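Local coordinates for protein exodeoxyribonuclease III (Archaeoglobus fulgidus, PDB 2VOA) that probably cleaves the backbone of double-stranded DNA at abasic sites during repair, as a metal-dependent AP endonuclease of the exonuclease III family, at residues E75-G80 with R90-K95; G98-N103 with S139-C144; Y119-L124 with E170-A175. The protein carries 1 engineered substitution. All coordinates share one frame; numbering follows the deposited sequence. Where two conformers were deposited one is given.

Contact 1: residues E75-G80 with R90-K95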
loop_
_atom_site.group_PDB
_atom_site.type_symbol
_atom_site.label_atom_id
_atom_site.label_comp_id
_atom_site.label_asym_id
_atom_site.label_seq_id
_atom_site.Cartn_x
_atom_site.Cartn_y
_atom_site.Cartn_z
ATOM N N GLU A 75 22.893 22.639 12.804
ATOM C CA GLU A 75 24.281 23.018 12.503
ATOM C C GLU A 75 25.225 21.876 12.828
ATOM O O GLU A 75 24.853 20.931 13.547
ATOM C CB GLU A 75 24.712 24.219 13.340
ATOM C CG GLU A 75 23.571 25.011 13.897
ATOM C CD GLU A 75 23.989 26.350 14.445
ATOM O OE1 GLU A 75 24.931 26.398 15.263
ATOM O OE2 GLU A 75 23.336 27.340 14.079
ATOM N N ASP A 76 26.444 21.962 12.293
ATOM C CA ASP A 76 27.513 21.023 12.654
ATOM C C ASP A 76 27.059 19.571 12.495
ATOM O O ASP A 76 27.224 18.741 13.403
ATOM C CB ASP A 76 27.994 21.283 14.094
ATOM C CG ASP A 76 28.527 22.705 14.296
ATOM O OD1 ASP A 76 29.129 23.281 13.364
ATOM O OD2 ASP A 76 28.343 23.248 15.404
ATOM N N VAL A 77 26.464 19.273 11.343
ATOM C CA VAL A 77 25.866 17.957 11.107
ATOM C C VAL A 77 26.970 16.957 10.769
ATOM O O VAL A 77 27.858 17.247 9.942
ATOM C CB VAL A 77 24.838 18.009 9.951
ATOM C CG1 VAL A 77 24.218 16.647 9.709
ATOM C CG2 VAL A 77 23.752 19.049 10.223
ATOM N N SER A 78 26.936 15.799 11.429
ATOM C CA SER A 78 27.879 14.713 11.104
ATOM C C SER A 78 27.154 13.373 11.020
ATOM O O SER A 78 26.069 13.217 11.578
ATOM C CB SER A 78 29.053 14.659 12.095
ATOM O OG SER A 78 28.615 14.333 13.402
ATOM N N PHE A 79 27.772 12.420 10.313
ATOM C CA PHE A 79 27.176 11.100 10.070
ATOM C C PHE A 79 28.136 9.996 10.490
ATOM O O PHE A 79 29.351 10.051 10.209
ATOM C CB PHE A 79 26.868 10.887 8.568
ATOM C CG PHE A 79 26.140 12.038 7.910
ATOM C CD1 PHE A 79 26.729 12.730 6.841
ATOM C CD2 PHE A 79 24.893 12.458 8.367
ATOM C CE1 PHE A 79 26.060 13.810 6.242
ATOM C CE2 PHE A 79 24.226 13.535 7.762
ATOM C CZ PHE A 79 24.800 14.195 6.717
ATOM N N GLY A 80 27.577 8.975 11.120
ATOM C CA GLY A 80 28.319 7.750 11.439
ATOM C C GLY A 80 29.218 7.850 12.666
ATOM O O GLY A 80 29.410 8.933 13.244
ATOM N N ARG A 90 23.335 4.777 10.284
ATOM C CA ARG A 90 22.896 4.436 11.631
ATOM C C ARG A 90 23.145 5.524 12.670
ATOM O O ARG A 90 22.853 5.336 13.845
ATOM C CB ARG A 90 23.599 3.152 12.116
ATOM C CG ARG A 90 23.224 1.870 11.334
ATOM C CD ARG A 90 23.830 0.666 12.029
ATOM N NE ARG A 90 23.428 -0.600 11.412
ATOM C CZ ARG A 90 22.312 -1.280 11.707
ATOM N NH1 ARG A 90 21.442 -0.834 12.604
ATOM N NH2 ARG A 90 22.074 -2.428 11.093
ATOM N N LEU A 91 23.772 6.630 12.286
ATOM C CA LEU A 91 24.047 7.648 13.295
ATOM C C LEU A 91 24.098 8.985 12.597
ATOM O O LEU A 91 24.860 9.155 11.647
ATOM C CB LEU A 91 25.382 7.371 14.010
ATOM C CG LEU A 91 25.815 8.238 15.205
ATOM C CD1 LEU A 91 26.894 7.546 16.005
ATOM C CD2 LEU A 91 26.327 9.671 14.817
ATOM N N ILE A 92 23.285 9.913 13.088
ATOM C CA ILE A 92 23.318 11.291 12.600
ATOM C C ILE A 92 23.342 12.200 13.814
ATOM O O ILE A 92 22.618 11.956 14.805
ATOM C CB ILE A 92 22.127 11.599 11.622
ATOM C CG1 ILE A 92 22.288 12.979 10.953
ATOM C CG2 ILE A 92 20.750 11.429 12.309
ATOM C CD1 ILE A 92 21.208 13.291 9.925
ATOM N N ARG A 93 24.194 13.221 13.751
ATOM C CA ARG A 93 24.396 14.121 14.875
ATOM C C ARG A 93 24.373 15.570 14.417
ATOM O O ARG A 93 24.869 15.873 13.357
ATOM C CB ARG A 93 25.732 13.821 15.518
ATOM C CG ARG A 93 26.096 14.739 16.682
ATOM C CD ARG A 93 27.233 14.133 17.421
ATOM N NE ARG A 93 27.424 14.691 18.756
ATOM C CZ ARG A 93 28.427 14.324 19.544
ATOM N NH1 ARG A 93 29.280 13.393 19.120
ATOM N NH2 ARG A 93 28.573 14.859 20.746
ATOM N N ALA A 94 23.795 16.444 15.227
ATOM C CA ALA A 94 23.693 17.858 14.882
ATOM C C ALA A 94 23.531 18.681 16.136
ATOM O O ALA A 94 23.030 18.186 17.139
ATOM C CB ALA A 94 22.511 18.099 13.935
ATOM N N LYS A 95 23.951 19.945 16.077
ATOM C CA LYS A 95 23.580 20.900 17.097
ATOM C C LYS A 95 22.289 21.581 16.613
ATOM O O LYS A 95 22.264 22.209 15.535
ATOM C CB LYS A 95 24.694 21.942 17.266
ATOM C CG LYS A 95 24.530 22.857 18.489
ATOM C CD LYS A 95 25.576 23.952 18.428
ATOM C CE LYS A 95 25.565 24.851 19.654
ATOM N NZ LYS A 95 25.650 24.050 20.903
#

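Contact 2: residues G98-N103 with S139-C144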
loop_
_atom_site.group_PDB
_atom_site.type_symbol
_atom_site.label_atom_id
_atom_site.label_comp_id
_atom_site.label_asym_id
_atom_site.label_seq_id
_atom_site.Cartn_x
_atom_site.Cartn_y
_atom_site.Cartn_z
ATOM N N GLY A 98 20.664 24.791 20.107
ATOM C CA GLY A 98 21.557 24.762 21.258
ATOM C C GLY A 98 21.745 23.392 21.906
ATOM O O GLY A 98 22.515 23.288 22.847
ATOM N N ILE A 99 21.064 22.359 21.398
ATOM C CA ILE A 99 21.125 20.976 21.949
ATOM C C ILE A 99 22.024 20.099 21.074
ATOM O O ILE A 99 21.844 20.055 19.856
ATOM C CB ILE A 99 19.697 20.303 22.003
ATOM C CG1 ILE A 99 18.648 21.265 22.612
ATOM C CG2 ILE A 99 19.748 18.965 22.791
ATOM C CD1 ILE A 99 18.949 21.605 24.086
ATOM N N ASP A 100 22.980 19.397 21.685
ATOM C CA ASP A 100 23.814 18.431 20.950
ATOM C C ASP A 100 22.978 17.167 20.830
ATOM O O ASP A 100 22.688 16.524 21.850
ATOM C CB ASP A 100 25.093 18.155 21.738
ATOM C CG ASP A 100 26.036 17.155 21.053
ATOM O OD1 ASP A 100 27.007 16.738 21.729
ATOM O OD2 ASP A 100 25.821 16.752 19.888
ATOM N N VAL A 101 22.548 16.846 19.611
ATOM C CA VAL A 101 21.632 15.708 19.383
ATOM C C VAL A 101 22.334 14.579 18.669
ATOM O O VAL A 101 22.886 14.775 17.590
ATOM C CB VAL A 101 20.403 16.119 18.526
ATOM C CG1 VAL A 101 19.467 14.908 18.310
ATOM C CG2 VAL A 101 19.627 17.257 19.214
ATOM N N ILE A 102 22.296 13.396 19.272
ATOM C CA ILE A 102 22.908 12.195 18.653
ATOM C C ILE A 102 21.796 11.157 18.447
ATOM O O ILE A 102 21.215 10.693 19.409
ATOM C CB ILE A 102 24.033 11.572 19.525
ATOM C CG1 ILE A 102 25.020 12.630 20.040
ATOM C CG2 ILE A 102 24.747 10.459 18.739
ATOM C CD1 ILE A 102 24.815 13.025 21.520
ATOM N N ASN A 103 21.525 10.797 17.189
ATOM C CA ASN A 103 20.426 9.892 16.843
ATOM C C ASN A 103 21.004 8.594 16.290
ATOM O O ASN A 103 21.652 8.599 15.254
ATOM C CB ASN A 103 19.536 10.551 15.790
ATOM C CG ASN A 103 18.441 9.624 15.255
ATOM O OD1 ASN A 103 18.090 8.604 15.873
ATOM N ND2 ASN A 103 17.831 10.045 14.114
ATOM N N SER A 139 27.001 20.053 29.527
ATOM C CA SER A 139 26.156 20.750 28.542
ATOM C C SER A 139 24.846 20.000 28.352
ATOM O O SER A 139 24.691 18.873 28.828
ATOM C CB SER A 139 26.856 20.848 27.173
ATOM O OG SER A 139 26.804 19.615 26.432
ATOM N N PHE A 140 23.912 20.626 27.637
ATOM C CA PHE A 140 22.698 19.942 27.199
ATOM C C PHE A 140 22.960 19.090 25.961
ATOM O O PHE A 140 23.266 19.613 24.884
ATOM C CB PHE A 140 21.597 20.936 26.833
ATOM C CG PHE A 140 21.034 21.723 27.986
ATOM C CD1 PHE A 140 20.159 22.785 27.712
ATOM C CD2 PHE A 140 21.328 21.417 29.313
ATOM C CE1 PHE A 140 19.593 23.547 28.754
ATOM C CE2 PHE A 140 20.772 22.181 30.377
ATOM C CZ PHE A 140 19.906 23.256 30.087
ATOM N N ALA A 141 22.837 17.779 26.123
ATOM C CA ALA A 141 22.909 16.843 25.016
ATOM C C ALA A 141 21.863 15.756 25.197
ATOM O O ALA A 141 21.514 15.401 26.334
ATOM C CB ALA A 141 24.303 16.221 24.895
ATOM N N VAL A 142 21.358 15.269 24.072
ATOM C CA VAL A 142 20.410 14.148 24.051
ATOM C C VAL A 142 20.930 13.104 23.074
ATOM O O VAL A 142 21.258 13.428 21.925
ATOM C CB VAL A 142 18.945 14.594 23.678
ATOM C CG1 VAL A 142 18.466 15.736 24.543
ATOM C CG2 VAL A 142 18.784 14.957 22.192
ATOM N N TRP A 143 21.010 11.859 23.542
ATOM C CA TRP A 143 21.284 10.718 22.691
ATOM C C TRP A 143 19.941 10.020 22.649
ATOM O O TRP A 143 19.382 9.650 23.695
ATOM C CB TRP A 143 22.408 9.872 23.285
ATOM C CG TRP A 143 22.491 8.475 22.785
ATOM C CD1 TRP A 143 22.275 8.015 21.501
ATOM C CD2 TRP A 143 22.846 7.331 23.569
ATOM N NE1 TRP A 143 22.466 6.636 21.460
ATOM C CE2 TRP A 143 22.784 6.199 22.719
ATOM C CE3 TRP A 143 23.167 7.148 24.922
ATOM C CZ2 TRP A 143 23.050 4.890 23.180
ATOM C CZ3 TRP A 143 23.415 5.840 25.390
ATOM C CH2 TRP A 143 23.357 4.733 24.504
ATOM N N CYS A 144 19.393 9.969 21.426
ATOM C CA CYS A 144 18.079 9.375 21.086
ATOM C C CYS A 144 18.247 8.168 20.188
ATOM O O CYS A 144 19.286 8.010 19.533
ATOM C CB CYS A 144 17.230 10.366 20.292
ATOM S SG CYS A 144 16.584 11.781 21.188
HETATM O O HOH W 1 24.658 21.638 23.944
HETATM O O HOH W 2 28.017 17.782 24.030
#

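Contact 3: residues Y119-L124 with E170-A175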
loop_
_atom_site.group_PDB
_atom_site.type_symbol
_atom_site.label_atom_id
_atom_site.label_comp_id
_atom_site.label_asym_id
_atom_site.label_seq_id
_atom_site.Cartn_x
_atom_site.Cartn_y
_atom_site.Cartn_z
ATOM N N TYR A 119 28.746 -8.095 15.989
ATOM C CA TYR A 119 28.823 -6.740 15.417
ATOM C C TYR A 119 28.043 -5.708 16.257
ATOM O O TYR A 119 28.541 -4.604 16.511
ATOM C CB TYR A 119 28.376 -6.724 13.938
ATOM C CG TYR A 119 28.673 -5.381 13.319
ATOM C CD1 TYR A 119 29.997 -5.022 13.005
ATOM C CD2 TYR A 119 27.666 -4.453 13.120
ATOM C CE1 TYR A 119 30.290 -3.775 12.462
ATOM C CE2 TYR A 119 27.939 -3.192 12.569
ATOM C CZ TYR A 119 29.253 -2.868 12.263
ATOM O OH TYR A 119 29.534 -1.642 11.733
ATOM N N LYS A 120 26.866 -6.098 16.745
ATOM C CA LYS A 120 26.072 -5.252 17.654
ATOM C C LYS A 120 26.876 -4.912 18.923
ATOM O O LYS A 120 26.930 -3.748 19.361
ATOM C CB LYS A 120 24.764 -5.963 18.025
ATOM C CG LYS A 120 23.885 -5.178 19.039
ATOM C CD LYS A 120 22.646 -6.001 19.344
ATOM C CE LYS A 120 21.639 -5.187 20.115
ATOM N NZ LYS A 120 20.309 -5.876 20.166
ATOM N N LEU A 121 27.489 -5.920 19.524
ATOM C CA LEU A 121 28.271 -5.701 20.761
ATOM C C LEU A 121 29.435 -4.767 20.474
ATOM O O LEU A 121 29.688 -3.832 21.219
ATOM C CB LEU A 121 28.742 -7.022 21.384
ATOM C CG LEU A 121 27.626 -8.002 21.818
ATOM C CD1 LEU A 121 28.233 -9.329 22.366
ATOM C CD2 LEU A 121 26.677 -7.328 22.828
ATOM N N GLN A 122 30.132 -5.020 19.373
ATOM C CA GLN A 122 31.232 -4.153 18.980
ATOM C C GLN A 122 30.763 -2.711 18.737
ATOM O O GLN A 122 31.481 -1.763 19.062
ATOM C CB GLN A 122 31.934 -4.751 17.755
ATOM C CG GLN A 122 32.674 -6.034 18.094
ATOM C CD GLN A 122 33.009 -6.880 16.871
ATOM O OE1 GLN A 122 33.315 -8.070 16.994
ATOM N NE2 GLN A 122 32.950 -6.277 15.693
ATOM N N TRP A 123 29.558 -2.544 18.168
ATOM C CA TRP A 123 28.985 -1.220 17.854
ATOM C C TRP A 123 28.716 -0.452 19.142
ATOM O O TRP A 123 29.075 0.720 19.263
ATOM C CB TRP A 123 27.671 -1.374 17.093
ATOM C CG TRP A 123 27.383 -0.264 16.093
ATOM C CD1 TRP A 123 27.802 -0.221 14.791
ATOM C CD2 TRP A 123 26.637 0.950 16.313
ATOM N NE1 TRP A 123 27.353 0.928 14.180
ATOM C CE2 TRP A 123 26.631 1.666 15.083
ATOM C CE3 TRP A 123 25.961 1.497 17.423
ATOM C CZ2 TRP A 123 25.975 2.913 14.930
ATOM C CZ3 TRP A 123 25.300 2.727 17.268
ATOM C CH2 TRP A 123 25.315 3.421 16.032
ATOM N N LEU A 124 28.136 -1.149 20.126
ATOM C CA LEU A 124 27.893 -0.540 21.442
ATOM C C LEU A 124 29.202 -0.163 22.154
ATOM O O LEU A 124 29.266 0.879 22.813
ATOM C CB LEU A 124 27.023 -1.451 22.323
ATOM C CG LEU A 124 25.545 -1.534 21.891
ATOM C CD1 LEU A 124 24.898 -2.678 22.671
ATOM C CD2 LEU A 124 24.791 -0.180 22.087
ATOM N N GLU A 170 22.116 -10.663 28.046
ATOM C CA GLU A 170 22.963 -10.016 29.040
ATOM C C GLU A 170 24.111 -9.196 28.426
ATOM O O GLU A 170 24.432 -8.115 28.937
ATOM C CB GLU A 170 23.481 -11.048 30.061
ATOM C CG GLU A 170 24.449 -12.021 29.486
ATOM C CD GLU A 170 25.010 -12.955 30.532
ATOM O OE1 GLU A 170 24.729 -14.165 30.441
ATOM O OE2 GLU A 170 25.717 -12.469 31.445
ATOM N N ASP A 171 24.726 -9.681 27.342
ATOM C CA ASP A 171 25.896 -8.959 26.780
ATOM C C ASP A 171 25.499 -7.597 26.200
ATOM O O ASP A 171 26.179 -6.595 26.424
ATOM C CB ASP A 171 26.650 -9.798 25.718
ATOM C CG ASP A 171 27.305 -11.057 26.306
ATOM O OD1 ASP A 171 27.546 -11.120 27.543
ATOM O OD2 ASP A 171 27.582 -11.997 25.514
ATOM N N ALA A 172 24.390 -7.569 25.471
ATOM C CA ALA A 172 23.878 -6.319 24.920
ATOM C C ALA A 172 23.429 -5.359 26.026
ATOM O O ALA A 172 23.710 -4.149 25.960
ATOM C CB ALA A 172 22.728 -6.596 23.940
ATOM N N ARG A 173 22.701 -5.893 27.012
ATOM C CA ARG A 173 22.241 -5.081 28.157
ATOM C C ARG A 173 23.438 -4.458 28.864
ATOM O O ARG A 173 23.424 -3.260 29.138
ATOM C CB ARG A 173 21.416 -5.916 29.144
ATOM C CG ARG A 173 20.049 -6.331 28.585
ATOM C CD ARG A 173 19.334 -7.290 29.588
ATOM N NE ARG A 173 18.880 -6.649 30.819
ATOM C CZ ARG A 173 18.622 -7.280 31.961
ATOM N NH1 ARG A 173 18.808 -8.595 32.076
ATOM N NH2 ARG A 173 18.201 -6.592 33.012
ATOM N N ARG A 174 24.471 -5.252 29.132
ATOM C CA ARG A 174 25.656 -4.753 29.842
ATOM C C ARG A 174 26.374 -3.657 29.016
ATOM O O ARG A 174 26.808 -2.635 29.563
ATOM C CB ARG A 174 26.622 -5.911 30.151
ATOM C CG ARG A 174 27.939 -5.438 30.772
ATOM C CD ARG A 174 28.918 -6.553 31.073
ATOM N NE ARG A 174 30.030 -6.003 31.853
ATOM C CZ ARG A 174 30.188 -6.129 33.173
ATOM N NH1 ARG A 174 29.316 -6.821 33.909
ATOM N NH2 ARG A 174 31.239 -5.566 33.764
ATOM N N ALA A 175 26.505 -3.875 27.707
ATOM C CA ALA A 175 27.202 -2.930 26.835
ATOM C C ALA A 175 26.457 -1.604 26.744
ATOM O O ALA A 175 27.052 -0.534 26.731
ATOM C CB ALA A 175 27.433 -3.524 25.448
HETATM O O HOH W 3 29.480 -0.263 25.436
#

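Contact 1: residues E75-G80 with R90-K95
At the apolar centre, the ring of F79 meets I92 edge-on: CD1 of I92 lies in the ring plane, 3.7 Å from F79 CE2, and the two side chains run alongside each other on one face of an antiparallel beta hairpin. I92 reaches the ring because CG1 stands anti to the backbone N (chi1 -172°) and the chain continues extended. V77 carries this apolar face on, its CG2 packing 4.0 Å from CB of A94; V56, V66 and I68 of the facing sheet cover I92. The hairpin thus contributes to the two-sheet sandwich of the DNase I-like fold.

Strands 77-79 and 91-95 run at 166° to each other. S78 and R93 form a hydrogen-bonded pair, E75 and K95 another, and between them the register slips by one residue, a beta bulge that falls where the chain turns a corner at D76. G80 N closes the far end on L91 O (2.8 Å), and CD2 of L91 rests against G80 O.

On the opposite face the groups are polar. OG of S78 touches CB of R93, whose extended chain carries the guanidinium away to D100, Y130 and T134. At the end of the hairpin, E75 and D76 lie near K95 without a salt bridge: K95 NZ stays 6.2 Å from E75 OE1, and CD of K95 makes the closer approach, 4.1 Å from that same oxygen.

Contact 2: residues G98-N103 with S139-C144
W143 turns the edge of its indole toward the neighbouring strand: the carbonyl oxygen of I102 lies in the ring plane, 3.6 Å from W143 CD1. Outside the pair, F184 meets the indole edge-to-face and NE1 bonds to T104 OG1, so both packing and a polar anchor fix the ring's rotation. At the other end, I99 CD1 approaches F140 obliquely, 3.9 Å from F140 CB and 4.0 Å from F140 CD1 of the ring, while P225 and L226 of helix 224-227 also pack on F140.

Between the two rings the strands are parallel, their axes 4.7 Å apart and their directions 10° apart. Four backbone bonds alternate in direction: D100 N to F140 O, V142 N to D100 O, I102 N to V142 O and C144 N to I102 O. The longest of them is D100 N to F140 O, at 3.2 Å.

V101 and V142 stand side by side on one face, CG2 to CG2 at 3.9 Å, and V142 CG1 turns to I99 CG2. This face, which also carries N103 and C144, meets strands 2-8, 30-34 and 63-70 of the second sheet. There N103 is gripped at both ends of its amide, by Q34 and by M33 O. The other face holds D100, A141, I102 and W143. CB of D100 packs on CB of A141, and its carboxylate forms a salt bridge with R93; one water links D100 OD1 to S139 OG.

The strands are the parallel pair of a beta-alpha-beta crossover, connected through helix 115-134, within one sheet of the DNase I-like sandwich.

Contact 3: residues Y119-L124 with E170-A175
L121 lays its two methyl branches over the first turn of the opposite segment: CD1 packs 3.7 Å from CB of D171, while CD2 reaches the backbone, 3.5 Å from A172 N. Its CG points anti to the carbonyl carbon (chi1 -61°), which sends the branched end across toward helix 170-180, and the side chains of L121 and D171 meet at a slant. That amide nitrogen of A172 is itself bonded to Y117 OH, so the methyl packs beside a polar group that already has a partner.

One turn further on, L124 sits against A175. CB meets CB at 3.8 Å, and L124 CD1 touches both the A172 carbonyl oxygen and the methyl of A175. The small side chains of A172 and A175 are consistent with the close approach of the two leucines to the backbone of the second helix, although the segment axes remain 9.5 Å apart. No direct hydrogen bond joins the segments. Instead, a water donates to A175 O at 2.8 Å and, more weakly, to L124 O.

K120 takes part through its aliphatic chain. Its carbons run extended, bringing CE to 4.2 Å from CB of A172, and the ammonium group continues to three backbone oxygens, those of Q108, N148 and V166. Since N148 is a predicted metal ligand and transition-state stabiliser, this grip probably helps hold the loop that carries it.

The two helical segments run nearly parallel, 12° apart. Helix 115-134 leads from strand 99-105 to strand 141-144, and helix 170-180 lies alongside it, while on another flank of 119-124 W123 packs on L81, R90 and P107.

Overall arrangement
Contacts 1 and 2 belong to one mixed sheet, where strands 91-96 and 99-105 are neighbours: A94 O lies 2.9 Å from V101 N, a probable hydrogen bond, and R93 NH2 forms a 2.6 Å salt bridge with D100 OD1. Their centres are 10 Å apart. Contact 3 is about 22 Å from each, centre to centre, but R90 CB touches W123 CZ2 at 3.7 Å, and contacts 2 and 3 come within about 5 Å at their nearest atoms without touching. Each has a residue near the predicted active site: side chains of L91 and N103 lie about 7 and 6 Å from that of Y105, and K120's about 4 Å from that of N148. R90 packs on a phosphate of the bound DNA.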